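Local coordinates for protein lantibiotic dehydratase (PDB 5EHK) that probably dehydrates serine and threonine residues of the NAI-107 precursor peptide during lantibiotic biosynthesis, using glutamyl-tRNA as the donor of the activating group, at residues Q563-R575 with P586-P598. Numbering follows the deposited sequence.
Sequences QDAVAADVAFIPR and PSYSGRRISVGLP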
ATOM      1  N   GLN A 563     -21.258  -3.228  28.993  1.00 18.39           N
ATOM      2  CA  GLN A 563     -22.262  -3.464  30.035  1.00 17.87           C
ATOM      3  C   GLN A 563     -22.945  -4.786  29.833  1.00 15.61           C
ATOM      4  O   GLN A 563     -23.313  -5.138  28.715  1.00 14.30           O
ATOM      5  CB  GLN A 563     -23.301  -2.347  30.053  1.00 12.16           C
ATOM      6  CG  GLN A 563     -22.700  -1.066  30.552  1.00 17.00           C
ATOM      7  CD  GLN A 563     -23.376   0.167  30.012  1.00 16.85           C
ATOM      8  OE1 GLN A 563     -24.553   0.141  29.631  1.00 16.79           O
ATOM      9  NE2 GLN A 563     -22.622   1.261  29.954  1.00 14.71           N
ATOM     10  N   ASP A 564     -23.075  -5.510  30.938  1.00 16.58           N
ATOM     11  CA  ASP A 564     -23.814  -6.759  30.987  1.00 14.35           C
ATOM     12  C   ASP A 564     -23.122  -7.916  30.274  1.00 16.78           C
ATOM     13  O   ASP A 564     -23.685  -9.002  30.108  1.00 16.33           O
ATOM     14  CB  ASP A 564     -25.212  -6.568  30.442  1.00 14.58           C
ATOM     15  CG  ASP A 564     -26.153  -7.605  30.953  1.00 22.60           C
ATOM     16  OD1 ASP A 564     -25.942  -8.080  32.110  1.00 18.68           O
ATOM     17  OD2 ASP A 564     -27.091  -7.930  30.196  1.00 20.20           O
ATOM     18  N   ALA A 565     -21.876  -7.691  29.894  1.00 14.17           N
ATOM     19  CA  ALA A 565     -21.135  -8.684  29.167  1.00 11.29           C
ATOM     20  C   ALA A 565     -20.878  -9.925  30.014  1.00 11.74           C
ATOM     21  O   ALA A 565     -20.710  -9.847  31.226  1.00 10.86           O
ATOM     22  CB  ALA A 565     -19.835  -8.084  28.704  1.00 11.81           C
ATOM     23  N   VAL A 566     -20.837 -11.069  29.349  1.00 12.04           N
ATOM     24  CA  VAL A 566     -20.399 -12.305  29.953  1.00 11.60           C
ATOM     25  C   VAL A 566     -18.905 -12.404  29.768  1.00 14.05           C
ATOM     26  O   VAL A 566     -18.430 -12.250  28.658  1.00 14.39           O
ATOM     27  CB  VAL A 566     -20.991 -13.500  29.218  1.00 12.66           C
ATOM     28  CG1 VAL A 566     -20.477 -14.793  29.830  1.00 13.81           C
ATOM     29  CG2 VAL A 566     -22.522 -13.433  29.222  1.00 12.80           C
ATOM     30  N   ALA A 567     -18.163 -12.693  30.832  1.00 13.58           N
ATOM     31  CA  ALA A 567     -16.724 -12.862  30.726  1.00 10.50           C
ATOM     32  C   ALA A 567     -16.435 -14.307  30.390  1.00 12.53           C
ATOM     33  O   ALA A 567     -17.153 -15.195  30.822  1.00 18.61           O
ATOM     34  CB  ALA A 567     -16.051 -12.488  32.040  1.00 10.13           C
ATOM     35  N   ALA A 568     -15.396 -14.560  29.609  1.00 11.76           N
ATOM     36  CA  ALA A 568     -15.021 -15.936  29.321  1.00 12.82           C
ATOM     37  C   ALA A 568     -13.537 -16.009  29.022  1.00 14.27           C
ATOM     38  O   ALA A 568     -12.906 -14.986  28.759  1.00 13.79           O
ATOM     39  CB  ALA A 568     -15.831 -16.485  28.168  1.00 10.21           C
ATOM     40  N   ASP A 569     -12.989 -17.218  29.077  1.00 12.31           N
ATOM     41  CA  ASP A 569     -11.593 -17.467  28.752  1.00 12.37           C
ATOM     42  C   ASP A 569     -11.555 -18.424  27.570  1.00 17.35           C
ATOM     43  O   ASP A 569     -12.342 -19.380  27.507  1.00 13.46           O
ATOM     44  CB  ASP A 569     -10.868 -18.087  29.953  1.00 13.39           C
ATOM     45  CG  ASP A 569     -10.999 -17.227  31.219  1.00 20.59           C
ATOM     46  OD1 ASP A 569     -10.593 -16.044  31.151  1.00 21.22           O
ATOM     47  OD2 ASP A 569     -11.556 -17.696  32.256  1.00 17.38           O
ATOM     48  N   VAL A 570     -10.678 -18.134  26.605  1.00 19.96           N
ATOM     49  CA  VAL A 570     -10.520 -18.987  25.431  1.00 12.41           C
ATOM     50  C   VAL A 570      -9.364 -19.897  25.749  1.00 12.49           C
ATOM     51  O   VAL A 570      -8.367 -19.437  26.270  1.00 18.00           O
ATOM     52  CB  VAL A 570     -10.273 -18.170  24.138  1.00 11.97           C
ATOM     53  CG1 VAL A 570      -9.590 -16.863  24.445  1.00 10.07           C
ATOM     54  CG2 VAL A 570      -9.473 -18.971  23.115  1.00 12.32           C
ATOM     55  N   ALA A 571      -9.508 -21.188  25.471  1.00 11.70           N
ATOM     56  CA  ALA A 571      -8.416 -22.145  25.633  1.00 14.45           C
ATOM     57  C   ALA A 571      -8.193 -22.875  24.312  1.00 14.71           C
ATOM     58  O   ALA A 571      -9.149 -23.374  23.704  1.00 17.56           O
ATOM     59  CB  ALA A 571      -8.745 -23.152  26.759  1.00 14.08           C
ATOM     60  N   PHE A 572      -6.958 -22.923  23.837  1.00 11.37           N
ATOM     61  CA  PHE A 572      -6.701 -23.596  22.559  1.00 13.96           C
ATOM     62  C   PHE A 572      -5.420 -24.444  22.560  1.00 18.00           C
ATOM     63  O   PHE A 572      -4.502 -24.213  23.353  1.00 16.28           O
ATOM     64  CB  PHE A 572      -6.598 -22.564  21.446  1.00 12.74           C
ATOM     65  CG  PHE A 572      -5.435 -21.652  21.602  1.00 12.22           C
ATOM     66  CD1 PHE A 572      -4.175 -22.035  21.174  1.00 13.62           C
ATOM     67  CD2 PHE A 572      -5.590 -20.421  22.208  1.00  9.16           C
ATOM     68  CE1 PHE A 572      -3.091 -21.205  21.346  1.00 12.56           C
ATOM     69  CE2 PHE A 572      -4.523 -19.580  22.380  1.00  9.33           C
ATOM     70  CZ  PHE A 572      -3.267 -19.966  21.946  1.00 12.11           C
ATOM     71  N   ILE A 573      -5.330 -25.395  21.642  1.00 16.32           N
ATOM     72  CA  ILE A 573      -4.092 -26.141  21.515  1.00 17.47           C
ATOM     73  C   ILE A 573      -3.078 -25.355  20.687  1.00 16.40           C
ATOM     74  O   ILE A 573      -3.354 -24.959  19.566  1.00 17.17           O
ATOM     75  CB  ILE A 573      -4.313 -27.555  20.932  1.00 22.55           C
ATOM     76  CG1 ILE A 573      -2.996 -28.336  20.973  1.00 26.72           C
ATOM     77  CG2 ILE A 573      -4.872 -27.482  19.520  1.00 18.69           C
ATOM     78  CD1 ILE A 573      -2.480 -28.586  22.384  1.00 20.10           C
ATOM     79  N   PRO A 574      -1.909 -25.072  21.264  1.00 20.23           N
ATOM     80  CA  PRO A 574      -0.987 -24.272  20.446  1.00 20.10           C
ATOM     81  C   PRO A 574      -0.363 -25.094  19.318  1.00 21.07           C
ATOM     82  O   PRO A 574      -0.333 -26.320  19.402  1.00 23.11           O
ATOM     83  CB  PRO A 574       0.071 -23.819  21.461  1.00 19.56           C
ATOM     84  CG  PRO A 574      -0.613 -23.926  22.821  1.00 13.10           C
ATOM     85  CD  PRO A 574      -1.517 -25.112  22.687  1.00 18.11           C
ATOM     86  N   ARG A 575       0.129 -24.417  18.283  1.00 22.93           N
ATOM     87  CA  ARG A 575       0.609 -25.068  17.063  1.00 20.36           C
ATOM     88  C   ARG A 575       1.951 -25.748  17.300  1.00 28.00           C
ATOM     89  O   ARG A 575       2.245 -26.777  16.703  1.00 32.90           O
ATOM     90  CB  ARG A 575       0.710 -24.057  15.918  1.00 25.93           C
ATOM     91  CG  ARG A 575       0.757 -24.655  14.511  1.00 31.84           C
ATOM     92  CD  ARG A 575      -0.333 -25.720  14.295  1.00 39.97           C
ATOM     93  NE  ARG A 575      -1.570 -25.183  13.725  1.00 47.66           N
ATOM     94  CZ  ARG A 575      -2.684 -24.903  14.411  1.00 40.83           C
ATOM     95  NH1 ARG A 575      -2.766 -25.097  15.734  1.00 25.20           N
ATOM     96  NH2 ARG A 575      -3.724 -24.413  13.752  1.00 34.18           N
ATOM     97  N   PRO A 586      -5.087 -21.668  34.265  1.00 23.55           N
ATOM     98  CA  PRO A 586      -6.475 -21.836  34.690  1.00 19.54           C
ATOM     99  C   PRO A 586      -7.406 -20.734  34.207  1.00 20.91           C
ATOM    100  O   PRO A 586      -6.989 -19.604  33.953  1.00 24.60           O
ATOM    101  CB  PRO A 586      -6.374 -21.807  36.219  1.00 20.57           C
ATOM    102  CG  PRO A 586      -5.173 -20.971  36.503  1.00 21.23           C
ATOM    103  CD  PRO A 586      -4.222 -21.170  35.351  1.00 27.04           C
ATOM    104  N   SER A 587      -8.682 -21.061  34.142  1.00 15.42           N
ATOM    105  CA  SER A 587      -9.688 -20.111  33.757  1.00 14.82           C
ATOM    106  C   SER A 587     -10.509 -19.753  34.989  1.00 22.95           C
ATOM    107  O   SER A 587     -10.951 -20.649  35.725  1.00 22.66           O
ATOM    108  CB  SER A 587     -10.574 -20.736  32.685  1.00 15.20           C
ATOM    109  OG  SER A 587     -11.822 -20.101  32.603  1.00 12.69           O
ATOM    110  N   TYR A 588     -10.684 -18.448  35.226  1.00 16.99           N
ATOM    111  CA  TYR A 588     -11.347 -17.952  36.423  1.00 14.96           C
ATOM    112  C   TYR A 588     -12.547 -17.075  36.109  1.00 22.89           C
ATOM    113  O   TYR A 588     -13.231 -16.597  37.017  1.00 25.57           O
ATOM    114  CB  TYR A 588     -10.384 -17.170  37.313  1.00 18.70           C
ATOM    115  CG  TYR A 588      -9.276 -17.998  37.916  1.00 20.82           C
ATOM    116  CD1 TYR A 588      -9.564 -19.140  38.682  1.00 22.51           C
ATOM    117  CD2 TYR A 588      -7.941 -17.634  37.742  1.00 16.85           C
ATOM    118  CE1 TYR A 588      -8.536 -19.915  39.237  1.00 24.20           C
ATOM    119  CE2 TYR A 588      -6.912 -18.393  38.299  1.00 21.65           C
ATOM    120  CZ  TYR A 588      -7.212 -19.530  39.049  1.00 25.87           C
ATOM    121  OH  TYR A 588      -6.192 -20.276  39.611  1.00 22.18           O
ATOM    122  N   SER A 589     -12.780 -16.796  34.837  1.00 24.42           N
ATOM    123  CA  SER A 589     -14.029 -16.152  34.476  1.00 21.45           C
ATOM    124  C   SER A 589     -15.097 -17.219  34.712  1.00 25.14           C
ATOM    125  O   SER A 589     -14.781 -18.399  34.937  1.00 24.06           O
ATOM    126  CB  SER A 589     -13.979 -15.703  33.009  1.00 20.34           C
ATOM    127  OG  SER A 589     -12.766 -14.991  32.742  1.00 20.46           O
ATOM    128  N   GLY A 590     -16.362 -16.856  34.655  1.00 19.81           N
ATOM    129  CA  GLY A 590     -17.367 -17.909  34.730  1.00 26.30           C
ATOM    130  C   GLY A 590     -17.332 -19.008  33.659  1.00 25.44           C
ATOM    131  O   GLY A 590     -17.942 -20.069  33.828  1.00 25.37           O
ATOM    132  N   ARG A 591     -16.672 -18.729  32.531  1.00 28.57           N
ATOM    133  CA  ARG A 591     -16.837 -19.533  31.310  1.00 23.00           C
ATOM    134  C   ARG A 591     -15.540 -19.836  30.589  1.00 21.86           C
ATOM    135  O   ARG A 591     -14.557 -19.076  30.656  1.00 15.85           O
ATOM    136  CB  ARG A 591     -17.726 -18.788  30.319  1.00 19.17           C
ATOM    137  CG  ARG A 591     -19.081 -18.389  30.864  1.00 24.12           C
ATOM    138  CD  ARG A 591     -20.009 -19.572  30.927  1.00 31.18           C
ATOM    139  NE  ARG A 591     -21.314 -19.156  31.421  1.00 43.35           N
ATOM    140  CZ  ARG A 591     -21.643 -19.189  32.707  1.00 45.38           C
ATOM    141  NH1 ARG A 591     -20.746 -19.643  33.585  1.00 37.07           N
ATOM    142  NH2 ARG A 591     -22.852 -18.783  33.110  1.00 36.40           N
ATOM    143  N   ARG A 592     -15.567 -20.937  29.849  1.00 21.87           N
ATOM    144  CA  ARG A 592     -14.455 -21.280  28.982  1.00 18.18           C
ATOM    145  C   ARG A 592     -14.924 -21.634  27.587  1.00 19.66           C
ATOM    146  O   ARG A 592     -15.944 -22.328  27.419  1.00 19.18           O
ATOM    147  CB  ARG A 592     -13.643 -22.416  29.588  1.00 17.86           C
ATOM    148  CG  ARG A 592     -12.817 -23.199  28.606  1.00 15.12           C
ATOM    149  CD  ARG A 592     -11.971 -24.202  29.344  1.00 16.45           C
ATOM    150  NE  ARG A 592     -11.557 -25.266  28.441  1.00 20.15           N
ATOM    151  CZ  ARG A 592     -10.341 -25.798  28.405  1.00 18.05           C
ATOM    152  NH1 ARG A 592      -9.381 -25.363  29.211  1.00 17.02           N
ATOM    153  NH2 ARG A 592     -10.086 -26.763  27.541  1.00 18.54           N
ATOM    154  N   ILE A 593     -14.180 -21.141  26.594  1.00 18.46           N
ATOM    155  CA  ILE A 593     -14.413 -21.476  25.186  1.00 13.40           C
ATOM    156  C   ILE A 593     -13.281 -22.371  24.729  1.00 13.14           C
ATOM    157  O   ILE A 593     -12.161 -21.927  24.488  1.00 15.05           O
ATOM    158  CB  ILE A 593     -14.452 -20.202  24.310  1.00 13.73           C
ATOM    159  CG1 ILE A 593     -15.429 -19.180  24.895  1.00 11.13           C
ATOM    160  CG2 ILE A 593     -14.828 -20.535  22.887  1.00 14.95           C
ATOM    161  CD1 ILE A 593     -15.235 -17.769  24.396  1.00 10.85           C
ATOM    162  N   SER A 594     -13.567 -23.651  24.606  1.00 16.68           N
ATOM    163  CA  SER A 594     -12.551 -24.589  24.166  1.00 15.04           C
ATOM    164  C   SER A 594     -12.524 -24.545  22.663  1.00 16.83           C
ATOM    165  O   SER A 594     -13.579 -24.641  22.026  1.00 16.40           O
ATOM    166  CB  SER A 594     -12.900 -25.998  24.626  1.00 16.23           C
ATOM    167  OG  SER A 594     -13.241 -26.014  25.996  1.00 16.03           O
ATOM    168  N   VAL A 595     -11.330 -24.386  22.101  1.00 14.91           N
ATOM    169  CA  VAL A 595     -11.130 -24.450  20.658  1.00 11.34           C
ATOM    170  C   VAL A 595     -10.063 -25.468  20.301  1.00 13.56           C
ATOM    171  O   VAL A 595      -8.878 -25.228  20.514  1.00 14.44           O
ATOM    172  CB  VAL A 595     -10.687 -23.114  20.106  1.00  8.88           C
ATOM    173  CG1 VAL A 595     -10.641 -23.179  18.607  1.00  9.07           C
ATOM    174  CG2 VAL A 595     -11.614 -22.028  20.582  1.00  7.07           C
ATOM    175  N   GLY A 596     -10.473 -26.624  19.797  1.00 14.90           N
ATOM    176  CA  GLY A 596      -9.511 -27.651  19.427  1.00 15.64           C
ATOM    177  C   GLY A 596      -9.034 -28.489  20.603  1.00 21.96           C
ATOM    178  O   GLY A 596      -8.035 -29.194  20.481  1.00 24.94           O
ATOM    179  N   LEU A 597      -9.743 -28.389  21.733  1.00 18.10           N
ATOM    180  CA  LEU A 597      -9.460 -29.110  22.974  1.00 19.30           C
ATOM    181  C   LEU A 597     -10.788 -29.563  23.565  1.00 18.41           C
ATOM    182  O   LEU A 597     -11.806 -28.968  23.260  1.00 20.35           O
ATOM    183  CB  LEU A 597      -8.782 -28.199  23.996  1.00 19.41           C
ATOM    184  CG  LEU A 597      -7.418 -27.632  23.675  1.00 17.86           C
ATOM    185  CD1 LEU A 597      -7.124 -26.532  24.652  1.00 15.73           C
ATOM    186  CD2 LEU A 597      -6.399 -28.735  23.769  1.00 17.03           C
ATOM    187  N   PRO A 598     -10.788 -30.612  24.413  1.00 20.20           N
ATOM    188  CA  PRO A 598     -12.040 -31.073  25.032  1.00 22.44           C
ATOM    189  C   PRO A 598     -12.535 -30.074  26.041  1.00 22.03           C
ATOM    190  O   PRO A 598     -11.758 -29.214  26.432  1.00 25.58           O
ATOM    191  CB  PRO A 598     -11.615 -32.332  25.778  1.00 23.02           C
ATOM    192  CG  PRO A 598     -10.176 -32.091  26.087  1.00 22.33           C
ATOM    193  CD  PRO A 598      -9.630 -31.387  24.895  1.00 22.31           C
TER
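Strands 566-572 and 591-595 run parallel, their short axes 33° apart, and the backbone bonds alternate as a parallel pair requires: Asp-569 N donates to Arg-591 O and Asp-569 O accepts from Ile-593 N (2.7 Å), after which Ala-571 N reaches Ile-593 O and Ala-571 O takes Val-595 N (2.9 Å). The register pairs Asp-569 with Arg-592 and Phe-572 with Val-595.

The carboxylate of Asp-569 meets the loop that leads into the second strand. With CG anti to its own carbonyl carbon (chi1 -55°), OD2 receives Ser-589 N on its syn lone pair at 3.0 Å, with an N-H...O angle of 153°; the Ser-587 hydroxyl also lies against OD2, modelled too close for its length to be trusted. Ser-589 OG is about equally near both carboxylate oxygens, so its weak bond cannot be assigned to one of them; that hydroxyl also bonds Arg-558, whose positive charge may help to stabilise the buried carboxylate.

On the same sheet face, the extended Arg-592 lays its guanidinium against the methyl of Ala-571, whose CB sits 3.3 Å above the plane, nearer NH1 than NE or NH2. NE donates to Ser-594 OG (3.1 Å), which lies close to the guanidinium plane and is also hydrogen-bonded to Glu-605 OE1, and NH2 bonds the backbone O of Pro-288, fixing the group's rotation. At the C-terminal end of the strands, Leu-597 CD1 packs 3.4 Å from Phe-572 C, while its CD2 meets Ile-573 CB, the side chains crossing nearly perpendicularly.

Val-570, Phe-572, Ile-593 and Val-595 line the other face, against helix 647-656. With helix 577-580 in the connection, this is a beta-alpha-beta unit inside a mixed sheet, strand 566-572 lying between 629-634 and 591-595.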